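Local coordinates for ABC-type transport system, sugar-family extracellular solute-binding protein (Peptoclostridium difficile 630, PDB 6HNI) that binds tyrosine as the extracellular lipoprotein component of an ABC transporter, probably delivering it for import, and also has adhesive properties, at residues I28-E33 with A39-F44; E33-D38 with V246-L251; K143-L148 with D174-Y179; Q200-L205 with P225-I230. The protein carries 1 engineered substitution. All blocks are in the same frame, centred on the assembly; numbering follows the deposited sequence.

Contact 1: residues I28-E33 with A39-F44. With EDO (1,2-ethanediol), chain E; EDO (1,2-ethanediol), chain C.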
# COMPACT_ATOMS: atom_id res chain seq x y z
N ILE A 28 -3.14 8.16 15.40
CA ILE A 28 -3.04 7.34 14.18
C ILE A 28 -3.69 8.16 13.05
O ILE A 28 -4.80 8.58 13.19
CB ILE A 28 -3.77 6.01 14.32
CG1 ILE A 28 -3.25 5.17 15.52
CG2 ILE A 28 -3.67 5.24 13.00
CD1 ILE A 28 -3.84 3.80 15.65
N THR A 29 -2.88 8.36 12.03
CA THR A 29 -3.35 9.13 10.82
C THR A 29 -3.33 8.17 9.65
O THR A 29 -2.29 7.68 9.24
CB THR A 29 -2.53 10.40 10.63
OG1 THR A 29 -2.97 11.02 9.37
CG2 THR A 29 -1.06 10.23 10.52
N GLN A 30 -4.53 7.89 9.13
CA GLN A 30 -4.70 6.96 8.03
C GLN A 30 -5.34 7.70 6.82
O GLN A 30 -6.28 8.43 6.99
CB GLN A 30 -5.61 5.82 8.45
CG GLN A 30 -5.77 4.71 7.43
CD GLN A 30 -6.60 3.53 7.90
OE1 GLN A 30 -6.51 3.12 9.08
NE2 GLN A 30 -7.34 2.90 6.99
N LEU A 31 -4.78 7.49 5.63
CA LEU A 31 -5.30 8.26 4.46
C LEU A 31 -6.78 8.01 4.15
O LEU A 31 -7.55 8.96 3.92
CB LEU A 31 -4.41 7.94 3.28
CG LEU A 31 -4.87 8.51 1.92
CD1 LEU A 31 -4.84 10.01 2.01
CD2 LEU A 31 -3.94 7.94 0.88
N VAL A 32 -7.15 6.74 4.12
CA VAL A 32 -8.46 6.29 3.66
C VAL A 32 -8.66 4.84 4.11
O VAL A 32 -7.69 4.15 4.33
CB VAL A 32 -8.57 6.44 2.10
CG1 VAL A 32 -7.63 5.48 1.40
CG2 VAL A 32 -10.02 6.29 1.62
N GLU A 33 -9.89 4.37 4.17
CA GLU A 33 -10.17 2.92 4.24
C GLU A 33 -9.99 2.25 2.87
O GLU A 33 -10.81 2.42 1.91
CB GLU A 33 -11.59 2.68 4.73
CG GLU A 33 -11.89 3.17 6.13
CD GLU A 33 -13.37 3.11 6.46
OE1 GLU A 33 -14.13 2.53 5.68
OE2 GLU A 33 -13.77 3.62 7.53
N ALA A 39 -5.72 -3.06 7.37
CA ALA A 39 -5.01 -4.23 7.95
C ALA A 39 -3.82 -3.78 8.78
O ALA A 39 -3.54 -4.35 9.88
CB ALA A 39 -4.58 -5.22 6.85
N THR A 40 -3.10 -2.75 8.35
CA THR A 40 -1.96 -2.29 9.14
C THR A 40 -2.42 -1.74 10.46
O THR A 40 -1.70 -1.94 11.47
CB THR A 40 -1.04 -1.28 8.45
OG1 THR A 40 -1.70 -0.02 8.33
CG2 THR A 40 -0.61 -1.77 7.10
N ARG A 41 -3.51 -1.00 10.50
CA ARG A 41 -4.01 -0.45 11.76
C ARG A 41 -4.37 -1.61 12.70
O ARG A 41 -4.05 -1.58 13.92
CB ARG A 41 -5.21 0.48 11.50
CG ARG A 41 -5.70 1.31 12.66
CD ARG A 41 -6.67 0.55 13.50
NE ARG A 41 -7.41 1.38 14.47
CZ ARG A 41 -8.55 2.04 14.24
NH1 ARG A 41 -9.16 2.67 15.24
NH2 ARG A 41 -9.13 2.05 13.06
N THR A 42 -5.06 -2.61 12.17
CA THR A 42 -5.45 -3.78 12.95
C THR A 42 -4.24 -4.44 13.61
O THR A 42 -4.23 -4.71 14.85
CB THR A 42 -6.21 -4.77 12.06
OG1 THR A 42 -7.45 -4.15 11.70
CG2 THR A 42 -6.52 -6.08 12.78
N GLY A 43 -3.21 -4.71 12.83
CA GLY A 43 -1.99 -5.33 13.36
C GLY A 43 -1.27 -4.48 14.38
O GLY A 43 -0.79 -5.02 15.43
N PHE A 44 -1.17 -3.18 14.15
CA PHE A 44 -0.47 -2.28 15.05
C PHE A 44 -1.14 -2.31 16.42
O PHE A 44 -0.44 -2.44 17.45
CB PHE A 44 -0.52 -0.86 14.48
CG PHE A 44 0.09 0.22 15.31
CD1 PHE A 44 1.38 0.60 15.12
CD2 PHE A 44 -0.70 0.98 16.19
CE1 PHE A 44 1.96 1.63 15.84
CE2 PHE A 44 -0.11 2.02 16.92
CZ PHE A 44 1.20 2.35 16.73
C1 EDO E . -13.52 6.07 3.39
O1 EDO E . -12.35 5.99 4.26
C2 EDO E . -13.42 7.15 2.31
O2 EDO E . -14.43 8.15 2.38
C1 EDO C . -13.24 3.49 13.64
O1 EDO C . -11.98 3.01 13.14
C2 EDO C . -13.02 4.67 14.59
O2 EDO C . -11.98 4.36 15.53
O HOH W 1 -8.31 1.47 10.26

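Contact 2: residues E33-D38 with V246-L251. With TYR (tyrosine), chain B; EDO (1,2-ethanediol), chain E.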
# COMPACT_ATOMS: atom_id res chain seq x y z
N GLU A 33 -9.89 4.37 4.17
CA GLU A 33 -10.17 2.92 4.24
C GLU A 33 -9.99 2.25 2.87
O GLU A 33 -10.81 2.42 1.91
CB GLU A 33 -11.59 2.68 4.73
CG GLU A 33 -11.89 3.17 6.13
CD GLU A 33 -13.37 3.11 6.46
OE1 GLU A 33 -14.13 2.53 5.68
OE2 GLU A 33 -13.77 3.62 7.53
N HIS A 34 -8.90 1.53 2.72
CA HIS A 34 -8.77 0.48 1.70
C HIS A 34 -8.10 -0.72 2.41
O HIS A 34 -7.50 -0.51 3.48
CB HIS A 34 -8.13 0.90 0.35
CG HIS A 34 -6.67 1.28 0.34
ND1 HIS A 34 -5.66 0.34 0.33
CD2 HIS A 34 -6.07 2.48 0.15
CE1 HIS A 34 -4.50 0.98 0.19
NE2 HIS A 34 -4.72 2.27 0.05
N PRO A 35 -8.25 -1.95 1.90
CA PRO A 35 -7.94 -3.10 2.76
C PRO A 35 -6.57 -3.13 3.36
O PRO A 35 -6.41 -3.46 4.57
CB PRO A 35 -8.22 -4.31 1.87
CG PRO A 35 -9.33 -3.82 0.97
CD PRO A 35 -9.00 -2.38 0.70
N ALA A 36 -5.57 -2.78 2.63
CA ALA A 36 -4.20 -2.84 3.11
C ALA A 36 -4.03 -1.87 4.24
O ALA A 36 -3.35 -2.17 5.25
CB ALA A 36 -3.21 -2.51 1.97
N LEU A 37 -4.54 -0.65 4.10
CA LEU A 37 -4.33 0.34 5.16
C LEU A 37 -5.05 -0.07 6.42
O LEU A 37 -4.47 0.06 7.53
CB LEU A 37 -4.75 1.74 4.72
CG LEU A 37 -4.14 2.25 3.39
CD1 LEU A 37 -4.39 3.71 3.24
CD2 LEU A 37 -2.66 1.94 3.23
N ASP A 38 -6.26 -0.54 6.29
CA ASP A 38 -7.06 -1.04 7.45
C ASP A 38 -6.32 -2.17 8.14
O ASP A 38 -6.29 -2.26 9.39
CB ASP A 38 -8.40 -1.59 6.96
CG ASP A 38 -9.42 -0.52 6.52
OD1 ASP A 38 -9.17 0.71 6.68
OD2 ASP A 38 -10.51 -0.94 5.98
N VAL A 246 -7.27 -7.44 -5.05
CA VAL A 246 -7.80 -8.74 -5.43
C VAL A 246 -9.14 -9.00 -4.75
O VAL A 246 -10.11 -9.41 -5.40
CB VAL A 246 -6.77 -9.87 -5.22
CG1 VAL A 246 -7.33 -11.25 -5.54
CG2 VAL A 246 -5.49 -9.58 -5.98
N GLU A 247 -9.21 -8.70 -3.44
CA GLU A 247 -10.48 -8.80 -2.72
C GLU A 247 -11.54 -7.89 -3.33
O GLU A 247 -12.74 -8.23 -3.32
CB GLU A 247 -10.33 -8.44 -1.22
CG GLU A 247 -9.38 -9.33 -0.43
CD GLU A 247 -9.19 -8.87 1.01
OE1 GLU A 247 -9.53 -7.71 1.38
OE2 GLU A 247 -8.68 -9.69 1.80
N LYS A 248 -11.10 -6.76 -3.93
CA LYS A 248 -11.99 -5.78 -4.55
C LYS A 248 -12.18 -5.99 -6.07
O LYS A 248 -12.79 -5.14 -6.73
CB LYS A 248 -11.50 -4.33 -4.30
CG LYS A 248 -11.41 -3.90 -2.82
CD LYS A 248 -12.80 -3.78 -2.16
CE LYS A 248 -12.78 -3.42 -0.68
NZ LYS A 248 -14.16 -3.63 -0.19
N GLY A 249 -11.71 -7.12 -6.63
CA GLY A 249 -11.98 -7.50 -7.97
C GLY A 249 -10.84 -7.55 -8.98
O GLY A 249 -11.09 -7.81 -10.13
N ALA A 250 -9.60 -7.31 -8.58
CA ALA A 250 -8.47 -7.70 -9.42
C ALA A 250 -8.40 -9.24 -9.50
O ALA A 250 -8.92 -9.95 -8.65
CB ALA A 250 -7.15 -7.14 -8.87
N LEU A 251 -7.66 -9.76 -10.48
CA LEU A 251 -7.55 -11.20 -10.63
C LEU A 251 -6.61 -11.85 -9.62
O LEU A 251 -6.97 -12.87 -9.02
CB LEU A 251 -7.08 -11.59 -12.03
CG LEU A 251 -6.81 -13.05 -12.31
CD1 LEU A 251 -8.07 -13.86 -12.10
CD2 LEU A 251 -6.25 -13.25 -13.72
N TYR B . 2.25 1.88 -0.84
CA TYR B . 1.25 2.94 -0.63
C TYR B . 1.94 4.20 -0.12
O TYR B . 1.24 5.13 0.26
CB TYR B . 0.04 2.47 0.19
CG TYR B . -0.76 1.42 -0.51
CD1 TYR B . -1.48 1.77 -1.69
CD2 TYR B . -0.80 0.11 -0.13
CE1 TYR B . -2.16 0.80 -2.40
CE2 TYR B . -1.48 -0.87 -0.83
CZ TYR B . -2.17 -0.51 -2.00
OH TYR B . -2.85 -1.48 -2.72
OXT TYR B . 3.15 4.30 -0.18
C1 EDO E . -13.52 6.07 3.39
O1 EDO E . -12.35 5.99 4.26
C2 EDO E . -13.42 7.15 2.31
O2 EDO E . -14.43 8.15 2.38

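Contact 3: residues K143-L148 with D174-Y179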
# COMPACT_ATOMS: atom_id res chain seq x y z
N LYS A 143 7.43 -9.77 -8.65
CA LYS A 143 6.53 -10.71 -7.98
C LYS A 143 5.18 -10.82 -8.67
O LYS A 143 4.64 -11.88 -8.85
CB LYS A 143 6.34 -10.33 -6.51
CG LYS A 143 7.62 -10.49 -5.68
CD LYS A 143 7.99 -11.94 -5.45
CE LYS A 143 9.17 -12.07 -4.48
NZ LYS A 143 9.51 -13.50 -4.32
N GLY A 144 4.61 -9.68 -9.00
CA GLY A 144 3.37 -9.70 -9.75
C GLY A 144 3.53 -10.15 -11.19
O GLY A 144 2.71 -10.92 -11.71
N LEU A 145 4.60 -9.71 -11.84
CA LEU A 145 4.80 -10.04 -13.25
C LEU A 145 5.12 -11.52 -13.49
O LEU A 145 4.85 -12.04 -14.56
CB LEU A 145 5.80 -9.06 -13.87
CG LEU A 145 5.31 -7.60 -13.86
CD1 LEU A 145 6.34 -6.67 -14.46
CD2 LEU A 145 3.95 -7.38 -14.49
N GLU A 146 5.64 -12.21 -12.47
CA GLU A 146 5.76 -13.70 -12.43
C GLU A 146 4.45 -14.40 -12.74
O GLU A 146 4.43 -15.48 -13.33
CB GLU A 146 6.26 -14.21 -11.02
CG GLU A 146 7.76 -14.15 -10.80
CD GLU A 146 8.23 -14.46 -9.37
OE1 GLU A 146 7.57 -15.27 -8.65
OE2 GLU A 146 9.27 -13.89 -8.97
N LEU A 147 3.35 -13.77 -12.36
CA LEU A 147 2.04 -14.35 -12.54
C LEU A 147 1.56 -14.34 -13.99
O LEU A 147 0.63 -15.05 -14.31
CB LEU A 147 1.03 -13.68 -11.62
CG LEU A 147 1.37 -13.73 -10.10
CD1 LEU A 147 0.22 -13.03 -9.42
CD2 LEU A 147 1.58 -15.16 -9.63
N LEU A 148 2.19 -13.55 -14.85
CA LEU A 148 1.85 -13.59 -16.26
C LEU A 148 2.07 -14.97 -16.85
O LEU A 148 1.29 -15.40 -17.70
CB LEU A 148 2.63 -12.53 -17.02
CG LEU A 148 2.36 -11.08 -16.67
CD1 LEU A 148 3.26 -10.14 -17.48
CD2 LEU A 148 0.89 -10.72 -16.79
N ASP A 174 8.37 3.47 -12.59
CA ASP A 174 9.76 3.42 -13.13
C ASP A 174 10.30 1.98 -13.10
O ASP A 174 10.97 1.55 -14.05
CB ASP A 174 10.71 4.29 -12.33
CG ASP A 174 10.52 5.73 -12.58
OD1 ASP A 174 9.84 6.10 -13.55
OD2 ASP A 174 11.05 6.53 -11.79
N ALA A 175 10.05 1.29 -11.98
CA ALA A 175 10.45 -0.13 -11.84
C ALA A 175 9.78 -1.02 -12.88
O ALA A 175 10.44 -1.91 -13.44
CB ALA A 175 10.19 -0.65 -10.44
N LEU A 176 8.49 -0.77 -13.13
CA LEU A 176 7.79 -1.51 -14.16
C LEU A 176 8.40 -1.31 -15.54
O LEU A 176 8.60 -2.28 -16.31
CB LEU A 176 6.33 -1.09 -14.18
CG LEU A 176 5.46 -1.74 -15.21
CD1 LEU A 176 5.40 -3.23 -15.06
CD2 LEU A 176 4.06 -1.19 -15.12
N LYS A 177 8.71 -0.06 -15.86
CA LYS A 177 9.34 0.23 -17.16
C LYS A 177 10.71 -0.38 -17.26
O LYS A 177 11.10 -0.84 -18.35
CB LYS A 177 9.38 1.72 -17.43
CG LYS A 177 8.01 2.34 -17.65
CD LYS A 177 7.97 3.82 -17.40
CE LYS A 177 8.45 4.65 -18.54
NZ LYS A 177 8.01 6.06 -18.30
N GLU A 178 11.49 -0.40 -16.17
CA GLU A 178 12.78 -1.03 -16.21
C GLU A 178 12.66 -2.54 -16.46
O GLU A 178 13.39 -3.10 -17.32
CB GLU A 178 13.54 -0.77 -14.89
CG GLU A 178 14.89 -1.45 -14.79
CD GLU A 178 15.96 -0.76 -15.62
OE1 GLU A 178 15.66 0.21 -16.36
OE2 GLU A 178 17.13 -1.21 -15.52
N TYR A 179 11.76 -3.20 -15.76
CA TYR A 179 11.50 -4.61 -15.98
C TYR A 179 11.08 -4.88 -17.43
O TYR A 179 11.56 -5.81 -18.07
CB TYR A 179 10.42 -5.11 -15.03
CG TYR A 179 10.08 -6.58 -15.12
CD1 TYR A 179 9.21 -7.03 -16.09
CD2 TYR A 179 10.57 -7.50 -14.20
CE1 TYR A 179 8.86 -8.35 -16.17
CE2 TYR A 179 10.22 -8.83 -14.29
CZ TYR A 179 9.36 -9.25 -15.28
OH TYR A 179 8.99 -10.55 -15.42

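Contact 4: residues Q200-L205 with P225-I230. With EDO (1,2-ethanediol), chain F.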
# COMPACT_ATOMS: atom_id res chain seq x y z
N GLN A 200 -12.65 7.01 -17.46
CA GLN A 200 -12.10 7.21 -18.81
C GLN A 200 -10.67 6.65 -18.91
O GLN A 200 -10.23 6.20 -19.97
CB GLN A 200 -12.13 8.69 -19.13
CG GLN A 200 -11.83 9.00 -20.58
CD GLN A 200 -10.36 9.05 -20.85
OE1 GLN A 200 -9.55 9.29 -19.94
NE2 GLN A 200 -9.99 8.85 -22.14
N GLY A 201 -9.94 6.64 -17.79
CA GLY A 201 -8.61 6.11 -17.80
C GLY A 201 -8.54 4.63 -18.10
O GLY A 201 -7.81 4.21 -18.98
N ILE A 202 -9.29 3.82 -17.34
CA ILE A 202 -9.33 2.39 -17.64
C ILE A 202 -9.98 2.13 -19.02
O ILE A 202 -9.50 1.30 -19.78
CB ILE A 202 -9.94 1.52 -16.51
CG1 ILE A 202 -9.85 0.01 -16.76
CG2 ILE A 202 -11.37 1.89 -16.21
CD1 ILE A 202 -8.45 -0.55 -16.97
N SER A 203 -11.02 2.87 -19.35
CA SER A 203 -11.70 2.69 -20.62
C SER A 203 -10.77 2.93 -21.80
O SER A 203 -10.85 2.20 -22.81
CB SER A 203 -12.92 3.59 -20.67
OG SER A 203 -13.85 3.27 -19.66
N SER A 204 -9.88 3.89 -21.67
CA SER A 204 -8.93 4.27 -22.71
C SER A 204 -7.82 3.23 -22.93
O SER A 204 -7.18 3.20 -24.01
CB SER A 204 -8.29 5.63 -22.38
OG SER A 204 -7.25 5.55 -21.42
N LEU A 205 -7.55 2.44 -21.89
CA LEU A 205 -6.56 1.35 -21.97
C LEU A 205 -7.11 0.10 -22.68
O LEU A 205 -6.32 -0.70 -23.20
CB LEU A 205 -6.02 1.03 -20.60
CG LEU A 205 -5.15 2.11 -19.99
CD1 LEU A 205 -4.85 1.76 -18.51
CD2 LEU A 205 -3.87 2.26 -20.76
N PRO A 225 -13.12 -1.47 -7.39
CA PRO A 225 -14.34 -2.09 -7.94
C PRO A 225 -14.74 -1.56 -9.33
O PRO A 225 -15.26 -2.35 -10.14
CB PRO A 225 -15.38 -1.79 -6.87
CG PRO A 225 -14.55 -1.71 -5.59
CD PRO A 225 -13.30 -1.00 -6.01
N ILE A 226 -14.53 -0.28 -9.59
CA ILE A 226 -14.74 0.31 -10.92
C ILE A 226 -13.76 -0.25 -11.94
O ILE A 226 -14.15 -0.67 -13.06
CB ILE A 226 -14.64 1.85 -10.88
CG1 ILE A 226 -15.79 2.43 -10.03
CG2 ILE A 226 -14.74 2.45 -12.30
CD1 ILE A 226 -15.70 3.90 -9.71
N VAL A 227 -12.47 -0.26 -11.60
CA VAL A 227 -11.45 -0.78 -12.48
C VAL A 227 -11.73 -2.23 -12.84
O VAL A 227 -11.72 -2.59 -14.04
CB VAL A 227 -10.05 -0.62 -11.88
CG1 VAL A 227 -9.00 -1.35 -12.71
CG2 VAL A 227 -9.69 0.83 -11.72
N SER A 228 -12.07 -3.02 -11.85
CA SER A 228 -12.39 -4.43 -12.02
C SER A 228 -13.57 -4.66 -12.98
O SER A 228 -13.51 -5.49 -13.88
CB SER A 228 -12.70 -5.09 -10.66
OG SER A 228 -13.24 -6.40 -10.83
N LYS A 229 -14.64 -3.92 -12.76
CA LYS A 229 -15.86 -4.09 -13.54
C LYS A 229 -15.57 -3.85 -15.03
O LYS A 229 -15.93 -4.66 -15.89
CB LYS A 229 -16.96 -3.15 -13.02
CG LYS A 229 -18.32 -3.44 -13.56
CD LYS A 229 -19.04 -4.56 -12.86
CE LYS A 229 -20.39 -4.75 -13.53
NZ LYS A 229 -21.20 -5.76 -12.81
N ILE A 230 -14.92 -2.73 -15.33
CA ILE A 230 -14.63 -2.39 -16.73
C ILE A 230 -13.57 -3.34 -17.33
O ILE A 230 -13.66 -3.78 -18.49
CB ILE A 230 -14.21 -0.91 -16.88
CG1 ILE A 230 -15.40 -0.00 -16.52
CG2 ILE A 230 -13.74 -0.60 -18.30
CD1 ILE A 230 -15.07 1.43 -16.26
C1 EDO F . -15.47 2.30 -6.09
O1 EDO F . -14.67 1.68 -7.04
C2 EDO F . -16.79 1.61 -5.84
O2 EDO F . -17.77 2.06 -6.77

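Contact 1: residues I28-E33 with A39-F44
Strand 28-30 and helix 39-44 run almost antiparallel, at 163° with their axes 10.6 Å apart, and Ile28 and Arg41 bring their backbones nearest, CA to CA 8.2 Å. The pair is the first half of a beta-alpha-beta unit, strand 24-30, helix 35-50 and strand 59-65, within the parallel sheet of the N-terminal lobe of a periplasmic-binding-protein fold. It illustrates how a helix covering a sheet can combine apolar and polar contacts. Ile28 supplies the apolar part. Its extended chain carries CD1 to the helix, where the methyl lies 4.3 Å from Arg41 CG and equally far from Phe44 CD2. The Phe44 ring is also stacked with Phe89 of the neighbouring strand.

Gln30 supplies the polar part. With CG anti to the backbone N (chi1 -175°) and the chain extended beyond it, the amide reaches the helix and crosses Arg41 at about a right angle, its plane turned nearly perpendicular to the guanidinium. Gln30 OE1 lies beside the aliphatic stem of Arg41, 3.8 Å from CB. NE2 of Gln30 has two hydrogen-bond partners, Val32 O (3.0 Å, nearly straight, above that carbonyl's plane) and Asp38 OD1, while OE1 takes a water. Beyond the bend in its chain, Arg41 has a cation-pi partner in Phe63, and its NH1 and NH2 hydrogen-bond to an ethanediol, probably from the crystallisation liquor. That one water joins the two side chains, donating to Gln30 OE1 at 2.7 Å and accepting from Arg41 NH2 at 3.0 Å.

Contact 2: residues E33-D38 with V246-L251
Pro35 sets its pyrrolidine ring against Glu247 and Lys248, while the neighbouring imidazole of His34 turns to the bound tyrosine: Leu37 CG lies over one face of that imidazole, offset toward its rim, and CG of the ligand ring is at its edge. This is a contact between the two lobes of a ligand-bound, closed binding protein, with the start of helix 35-50 on one side and the end of helix 243-247 on the other. Pro35 CB meets Glu247 OE1 at 3.7 Å, and the two side chains pass in opposite directions. From the other segment's next residue, Lys248 CE comes to within 3.8 Å of Pro35 CG. A bend at chi2 (-68°) turns the lysine chain so that its methylene, rather than its amine, makes this touch.

Behind the proline lies the pocket. His34 occupies the N-cap position of helix 35-50, and its CE1 is 3.5 Å from CE1 of the bound tyrosine; NE2 is hydrogen-bonded to Asn218 OD1, a residue of the other lobe. Ala36 CB adds an apolar touch, 3.7 Å from CE2 of the ligand. On the facing segment, Gly249, with positive phi, is the C-prime residue of a Schellman motif that ends helix 243-247 and sets the backbone just beyond Lys248.

Only carbon-to-carbon and carbon-to-oxygen touches join the two segments, over a small area. The chemistry is therefore consistent with lobe surfaces that meet without locking directly, polar linkage across the cleft coming from residues such as His34 and from the ligand.

Contact 3: residues K143-L148 with D174-Y179
Leu145, in helix 141-145 and the first residue of a type I beta turn to Leu148, faces segment 174-179 of helix 167-183, and its CA lies 9.0 Å from that of Tyr179. The contact joins two helical elements of the C-terminal lobe of this binding protein: the short helix that follows strand 132-136 of the other lobe, and helix 167-183, which connects two parallel strands, 157-163 and 186-192.

Leu145 carries nearly all of its own side. With CG anti to the carbonyl carbon (chi1 -63°) and CD1 extended beyond, the chain lies along Tyr179, the two side chains running past each other in opposite directions. CD1 comes over one face of the phenol ring in a CH-pi contact, 3.7 Å from the ring centroid and 27° off the normal. It is displaced toward one rim, being only 3.3 Å from Tyr179 CD1. Nearer the backbone, Leu145 CB touches the other end of the ring, 3.8 Å from Tyr179 CZ. The same leucine methyl, CD1, is shared with a second residue one helical turn back, for Leu176 CD1 meets Leu145 CD1 at 3.6 Å.

Further packing borders the group: Tyr213 lies against Leu145, while Val141 and Phe185 touch Tyr179.

As an example of packing between helices, the join rests largely on one methyl, CD1, between an aromatic face and another methyl, with CB adding a touch on the ring. Dispersion and the burial of apolar surface should account for it, and since the phenol OH meets only Leu145 CB across these segments, the aromatic face rather than the hydroxyl does the work.

Contact 4: residues Q200-L205 with P225-I230
Ile202 and Ile230 form the centre of this contact: CG2 of Ile202 touches CD1 of Ile230 at 3.7 Å, and the two side chains lie alongside each other, running in opposite senses. The Ile202 methyl also comes 4.0 Å from Ile230 CG2, so it is met by both branches of its partner. The other branch of Ile202, with CG1 anti to the backbone N (chi1 -174°), approaches the preceding turn of the facing helix, where CG1 lies 4.4 Å from Val227 CG1. Ser203 borders the group, its OG 4.1 Å from Ile230 CD1, while that hydroxyl is hydrogen-bonded to the carbonyl of Asn199 in its own helix.

The next shell is the helices themselves. Segments 200-205 and 225-230 run nearly parallel, crossing at -26° with axes 9.8 Å apart, and the backbones come close at Ile202 and Val227, CA to CA 6.4 Å. Both helices lie on the parallel sheet of the C-terminal lobe, as in the alpha/beta lobes of type I periplasmic binding proteins: Leu212 of strand 211-214 touches Ile202 and Val227 alike, and Val198 adds to the packing of Val227.

Here two neighbouring helices on one sheet meet through branched aliphatic residues. Because the contacting surfaces are largely apolar and the one hydroxyl at their border is already paired within its helix, the association should depend on shape and hydrophobic burial, with little directional bonding between the segments.

Overall arrangement
From the N terminus, contact 1 closes first, a short local loop in which helix 35-50 folds back over strand 24-30 in the N-terminal lobe. Contact 2 opens before contact 1 has closed, since they share Glu33 and their segments alternate, and it ends more than two hundred residues later in the other lobe. Within that long span lie contacts 3 and 4, in series, each tying helices of the C-terminal lobe. Contact 3 is remote from contact 1, about 27 Å between centres, on the opposite side of the chain's centre. Contact 4 meets contact 2 through Ser228 OG and Gly249 O, probably hydrogen-bonded at 2.7 Å, so segment 246-251 is tied to helix 224-233 of its own lobe.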